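Local coordinates for uncharacterized protein BF1531 (Bacteroides fragilis, PDB 3SLR) that is of unknown function but binds magnesium in a phosphatase-like domain and is probably a hydrolase acting on ester bonds, here as its N-terminal part, at residues A[35-49]-A[203-215]. Numbering follows the deposited sequence.
Sequences LLATAIKGEGILRNY and LPIISSRTIDIIA
R47, just beyond helix 35-46, meets I211 of helix 203-215 where the two helices pack in the SGNH-hydrolase-like FkbH N-terminal domain, an alpha/beta fold around a five-stranded parallel sheet. The helix axes approach to 8.6 Å and cross at -52°. Closest backbone approach falls at I40 and S207, whose CA atoms lie 4.8 Å apart; there the small side chains of A39 and S207 face each other through their CB atoms. Toward the N-terminal ends, L203 straddles two leucines, CD1 against CB of L35 and CD2 against CB of L36. I211 wedges in one turn beyond S207: CD1 lies 3.6 Å from the I40 carbonyl O, beside G44, while CG1 packs 3.4 Å from E43 CG. Its CG2, anti to the backbone N, sits over the centre of the R47 guanidinium. Bends at chi2 and chi3 (73° and 67°) fold R47 over this methyl. R47 NH1 then forms a salt bridge to the anti lone pair of D212 OD1 at 2.8 Å, and R47 NH2 one to E43 OE2 at 3.1 Å, nearly in the guanidinium plane, linking both helices. N371 holds D212 OD2, while helix 6-12 touches E43 and S207 through L9. Two waters join the polar groups: one donates to E43 OE1 and P204 O, and the other donates to E43 OE2 at 2.6 Å and hydrogen-bonds S208 OG.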
loop_
_atom_site.group_PDB
_atom_site.type_symbol
_atom_site.label_atom_id
_atom_site.label_comp_id
_atom_site.label_asym_id
_atom_site.label_seq_id
_atom_site.Cartn_x
_atom_site.Cartn_y
_atom_site.Cartn_z
ATOM N N LEU A 35 -15.902 -7.055 11.316
ATOM C CA LEU A 35 -15.648 -5.656 11.006
ATOM C C LEU A 35 -14.734 -5.522 9.797
ATOM O O LEU A 35 -14.904 -4.625 8.971
ATOM C CB LEU A 35 -15.055 -4.927 12.209
ATOM C CG LEU A 35 -15.960 -4.858 13.435
ATOM C CD1 LEU A 35 -15.364 -3.904 14.464
ATOM C CD2 LEU A 35 -17.354 -4.422 13.043
ATOM N N LEU A 36 -13.756 -6.415 9.691
ATOM C CA LEU A 36 -12.854 -6.398 8.543
ATOM C C LEU A 36 -13.634 -6.662 7.253
ATOM O O LEU A 36 -13.376 -6.044 6.219
ATOM C CB LEU A 36 -11.733 -7.427 8.715
ATOM C CG LEU A 36 -10.684 -7.549 7.601
ATOM C CD1 LEU A 36 -9.976 -6.226 7.353
ATOM C CD2 LEU A 36 -9.683 -8.650 7.935
ATOM N N ALA A 37 -14.606 -7.565 7.323
ATOM C CA ALA A 37 -15.482 -7.826 6.173
ATOM C C ALA A 37 -16.226 -6.569 5.734
ATOM O O ALA A 37 -16.248 -6.225 4.543
ATOM C CB ALA A 37 -16.464 -8.943 6.488
ATOM N N THR A 38 -16.837 -5.885 6.696
ATOM C CA THR A 38 -17.542 -4.644 6.412
ATOM C C THR A 38 -16.603 -3.615 5.792
ATOM O O THR A 38 -16.923 -2.988 4.780
ATOM C CB THR A 38 -18.172 -4.069 7.683
ATOM O OG1 THR A 38 -19.187 -4.963 8.152
ATOM C CG2 THR A 38 -18.806 -2.720 7.398
ATOM N N ALA A 39 -15.428 -3.455 6.395
ATOM C CA ALA A 39 -14.443 -2.500 5.901
ATOM C C ALA A 39 -14.004 -2.804 4.477
ATOM O O ALA A 39 -13.947 -1.915 3.638
ATOM C CB ALA A 39 -13.237 -2.452 6.832
ATOM N N ILE A 40 -13.692 -4.063 4.195
ATOM C CA ILE A 40 -13.317 -4.447 2.829
ATOM C C ILE A 40 -14.436 -4.197 1.814
ATOM O O ILE A 40 -14.198 -3.690 0.707
ATOM C CB ILE A 40 -12.882 -5.925 2.758
ATOM C CG1 ILE A 40 -11.512 -6.075 3.425
ATOM C CG2 ILE A 40 -12.842 -6.404 1.295
ATOM C CD1 ILE A 40 -11.073 -7.502 3.659
ATOM N N LYS A 41 -15.658 -4.554 2.192
ATOM C CA LYS A 41 -16.796 -4.398 1.295
ATOM C C LYS A 41 -17.046 -2.915 0.995
ATOM O O LYS A 41 -17.194 -2.520 -0.164
ATOM C CB LYS A 41 -18.033 -5.070 1.894
ATOM C CG LYS A 41 -19.269 -4.988 1.006
ATOM C CD LYS A 41 -20.380 -5.878 1.562
ATOM C CE LYS A 41 -21.597 -5.868 0.651
ATOM N NZ LYS A 41 -22.101 -4.482 0.456
ATOM N N GLY A 42 -17.068 -2.095 2.040
ATOM C CA GLY A 42 -17.250 -0.662 1.884
ATOM C C GLY A 42 -16.121 0.016 1.117
ATOM O O GLY A 42 -16.361 0.887 0.281
ATOM N N GLU A 43 -14.881 -0.371 1.412
ATOM C CA GLU A 43 -13.730 0.163 0.688
ATOM C C GLU A 43 -13.848 -0.163 -0.804
ATOM O O GLU A 43 -13.597 0.688 -1.658
ATOM C CB GLU A 43 -12.425 -0.403 1.266
ATOM C CG GLU A 43 -11.164 0.179 0.648
ATOM C CD GLU A 43 -10.684 1.441 1.345
ATOM O OE1 GLU A 43 -10.643 1.458 2.595
ATOM O OE2 GLU A 43 -10.326 2.409 0.643
ATOM N N GLY A 44 -14.255 -1.392 -1.113
ATOM C CA GLY A 44 -14.393 -1.813 -2.493
ATOM C C GLY A 44 -15.441 -0.988 -3.228
ATOM O O GLY A 44 -15.242 -0.586 -4.376
ATOM N N ILE A 45 -16.548 -0.714 -2.551
ATOM C CA ILE A 45 -17.623 0.081 -3.144
ATOM C C ILE A 45 -17.135 1.495 -3.454
ATOM O O ILE A 45 -17.418 2.049 -4.517
ATOM C CB ILE A 45 -18.854 0.119 -2.220
ATOM C CG1 ILE A 45 -19.492 -1.269 -2.148
ATOM C CG2 ILE A 45 -19.858 1.159 -2.692
ATOM C CD1 ILE A 45 -20.609 -1.375 -1.153
ATOM N N LEU A 46 -16.382 2.074 -2.529
ATOM C CA LEU A 46 -15.800 3.389 -2.739
ATOM C C LEU A 46 -14.742 3.376 -3.836
ATOM O O LEU A 46 -14.368 4.431 -4.350
ATOM C CB LEU A 46 -15.220 3.928 -1.433
ATOM C CG LEU A 46 -16.273 4.274 -0.382
ATOM C CD1 LEU A 46 -15.598 4.612 0.934
ATOM C CD2 LEU A 46 -17.154 5.429 -0.840
ATOM N N ARG A 47 -14.274 2.184 -4.205
ATOM C CA ARG A 47 -13.323 2.036 -5.312
ATOM C C ARG A 47 -14.054 1.557 -6.578
ATOM O O ARG A 47 -13.431 1.073 -7.527
ATOM C CB ARG A 47 -12.209 1.048 -4.946
ATOM C CG ARG A 47 -10.827 1.376 -5.512
ATOM C CD ARG A 47 -10.184 2.559 -4.811
ATOM N NE ARG A 47 -9.838 2.282 -3.411
ATOM C CZ ARG A 47 -8.720 1.688 -3.008
ATOM N NH1 ARG A 47 -7.816 1.284 -3.894
ATOM N NH2 ARG A 47 -8.510 1.483 -1.706
ATOM N N ASN A 48 -15.381 1.658 -6.556
ATOM C CA ASN A 48 -16.229 1.356 -7.716
ATOM C C ASN A 48 -16.396 -0.133 -8.030
ATOM O O ASN A 48 -16.564 -0.522 -9.190
ATOM C CB ASN A 48 -15.740 2.118 -8.952
ATOM C CG ASN A 48 -15.702 3.624 -8.726
ATOM O OD1 ASN A 48 -16.622 4.198 -8.140
ATOM N ND2 ASN A 48 -14.623 4.266 -9.175
ATOM N N TYR A 49 -16.373 -0.962 -6.993
ATOM C CA TYR A 49 -16.664 -2.384 -7.154
ATOM C C TYR A 49 -17.838 -2.789 -6.282
ATOM O O TYR A 49 -17.912 -2.413 -5.111
ATOM C CB TYR A 49 -15.446 -3.238 -6.804
ATOM C CG TYR A 49 -14.238 -2.936 -7.657
ATOM C CD1 TYR A 49 -14.200 -3.306 -8.998
ATOM C CD2 TYR A 49 -13.134 -2.283 -7.122
ATOM C CE1 TYR A 49 -13.106 -3.029 -9.784
ATOM C CE2 TYR A 49 -12.028 -2.000 -7.903
ATOM C CZ TYR A 49 -12.016 -2.380 -9.232
ATOM O OH TYR A 49 -10.921 -2.100 -10.013
ATOM N N LEU A 203 -8.310 -0.700 11.036
ATOM C CA LEU A 203 -9.206 -1.369 10.091
ATOM C C LEU A 203 -9.244 -0.735 8.693
ATOM O O LEU A 203 -9.081 -1.439 7.701
ATOM C CB LEU A 203 -10.622 -1.522 10.666
ATOM C CG LEU A 203 -10.866 -2.675 11.641
ATOM C CD1 LEU A 203 -12.145 -2.427 12.430
ATOM C CD2 LEU A 203 -10.933 -4.012 10.900
ATOM N N PRO A 204 -9.435 0.595 8.604
ATOM C CA PRO A 204 -9.479 1.224 7.275
ATOM C C PRO A 204 -8.134 1.204 6.558
ATOM O O PRO A 204 -8.102 1.282 5.333
ATOM C CB PRO A 204 -9.856 2.678 7.572
ATOM C CG PRO A 204 -10.262 2.729 8.983
ATOM C CD PRO A 204 -9.694 1.553 9.690
ATOM N N ILE A 205 -7.032 1.145 7.305
ATOM C CA ILE A 205 -5.728 1.014 6.677
ATOM C C ILE A 205 -5.623 -0.328 5.967
ATOM O O ILE A 205 -5.205 -0.399 4.819
ATOM C CB ILE A 205 -4.575 1.142 7.696
ATOM C CG1 ILE A 205 -4.540 2.567 8.261
ATOM C CG2 ILE A 205 -3.262 0.764 7.037
ATOM C CD1 ILE A 205 -3.620 2.743 9.480
ATOM N N ILE A 206 -6.021 -1.394 6.646
ATOM C CA ILE A 206 -5.951 -2.718 6.051
ATOM C C ILE A 206 -6.952 -2.896 4.889
ATOM O O ILE A 206 -6.613 -3.494 3.868
ATOM C CB ILE A 206 -6.120 -3.835 7.111
ATOM C CG1 ILE A 206 -5.009 -3.744 8.163
ATOM C CG2 ILE A 206 -6.140 -5.205 6.444
ATOM C CD1 ILE A 206 -3.656 -3.386 7.590
ATOM N N SER A 207 -8.164 -2.369 5.019
ATOM C CA SER A 207 -9.116 -2.493 3.919
ATOM C C SER A 207 -8.604 -1.758 2.683
ATOM O O SER A 207 -8.730 -2.247 1.561
ATOM C CB SER A 207 -10.533 -2.021 4.306
ATOM O OG SER A 207 -10.549 -0.686 4.789
ATOM N N SER A 208 -8.017 -0.586 2.888
ATOM C CA SER A 208 -7.540 0.199 1.758
ATOM C C SER A 208 -6.416 -0.555 1.045
ATOM O O SER A 208 -6.403 -0.658 -0.173
ATOM C CB SER A 208 -7.091 1.590 2.214
ATOM O OG SER A 208 -6.697 2.375 1.104
ATOM N N ARG A 209 -5.482 -1.093 1.815
ATOM C CA ARG A 209 -4.362 -1.851 1.258
ATOM C C ARG A 209 -4.796 -3.163 0.607
ATOM O O ARG A 209 -4.111 -3.683 -0.281
ATOM C CB ARG A 209 -3.316 -2.127 2.345
ATOM C CG ARG A 209 -2.566 -0.871 2.814
ATOM C CD ARG A 209 -1.616 -0.347 1.746
ATOM N NE ARG A 209 -0.621 -1.358 1.394
ATOM C CZ ARG A 209 0.656 -1.335 1.772
ATOM N NH1 ARG A 209 1.132 -0.327 2.506
ATOM N NH2 ARG A 209 1.465 -2.324 1.401
ATOM N N THR A 210 -5.925 -3.710 1.056
ATOM C CA THR A 210 -6.462 -4.932 0.460
ATOM C C THR A 210 -7.114 -4.597 -0.874
ATOM O O THR A 210 -6.883 -5.266 -1.879
ATOM C CB THR A 210 -7.475 -5.599 1.398
ATOM O OG1 THR A 210 -6.825 -5.868 2.643
ATOM C CG2 THR A 210 -8.001 -6.901 0.816
ATOM N N ILE A 211 -7.915 -3.545 -0.877
ATOM C CA ILE A 211 -8.581 -3.138 -2.110
ATOM C C ILE A 211 -7.570 -2.618 -3.141
ATOM O O ILE A 211 -7.781 -2.794 -4.341
ATOM C CB ILE A 211 -9.724 -2.127 -1.864
ATOM C CG1 ILE A 211 -10.864 -2.770 -1.050
ATOM C CG2 ILE A 211 -10.262 -1.576 -3.202
ATOM C CD1 ILE A 211 -11.488 -4.044 -1.675
ATOM N N ASP A 212 -6.463 -2.014 -2.689
ATOM C CA ASP A 212 -5.439 -1.546 -3.627
ATOM C C ASP A 212 -5.001 -2.715 -4.504
ATOM O O ASP A 212 -4.751 -2.551 -5.701
ATOM C CB ASP A 212 -4.178 -1.011 -2.912
ATOM C CG ASP A 212 -4.405 0.301 -2.165
ATOM O OD1 ASP A 212 -5.362 1.045 -2.476
ATOM O OD2 ASP A 212 -3.594 0.590 -1.251
ATOM N N ILE A 213 -4.883 -3.895 -3.895
ATOM C CA ILE A 213 -4.399 -5.070 -4.618
ATOM C C ILE A 213 -5.459 -5.543 -5.614
ATOM O O ILE A 213 -5.164 -5.766 -6.781
ATOM C CB ILE A 213 -4.022 -6.223 -3.663
ATOM C CG1 ILE A 213 -2.775 -5.835 -2.850
ATOM C CG2 ILE A 213 -3.755 -7.502 -4.451
ATOM C CD1 ILE A 213 -2.508 -6.754 -1.620
ATOM N N ILE A 214 -6.685 -5.702 -5.138
ATOM C CA ILE A 214 -7.784 -6.093 -6.013
ATOM C C ILE A 214 -7.911 -5.147 -7.207
ATOM O O ILE A 214 -7.978 -5.597 -8.350
ATOM C CB ILE A 214 -9.094 -6.179 -5.225
ATOM C CG1 ILE A 214 -8.998 -7.327 -4.223
ATOM C CG2 ILE A 214 -10.282 -6.354 -6.175
ATOM C CD1 ILE A 214 -10.254 -7.576 -3.435
ATOM N N ALA A 215 -7.914 -3.841 -6.948
ATOM C CA ALA A 215 -8.006 -2.861 -8.026
ATOM C C ALA A 215 -6.877 -3.017 -9.048
ATOM O O ALA A 215 -7.124 -2.976 -10.259
ATOM C CB ALA A 215 -8.046 -1.437 -7.468
HETATM O O HOH W 1 -8.520 4.329 0.686
HETATM O O HOH W 2 -9.518 3.629 3.991
#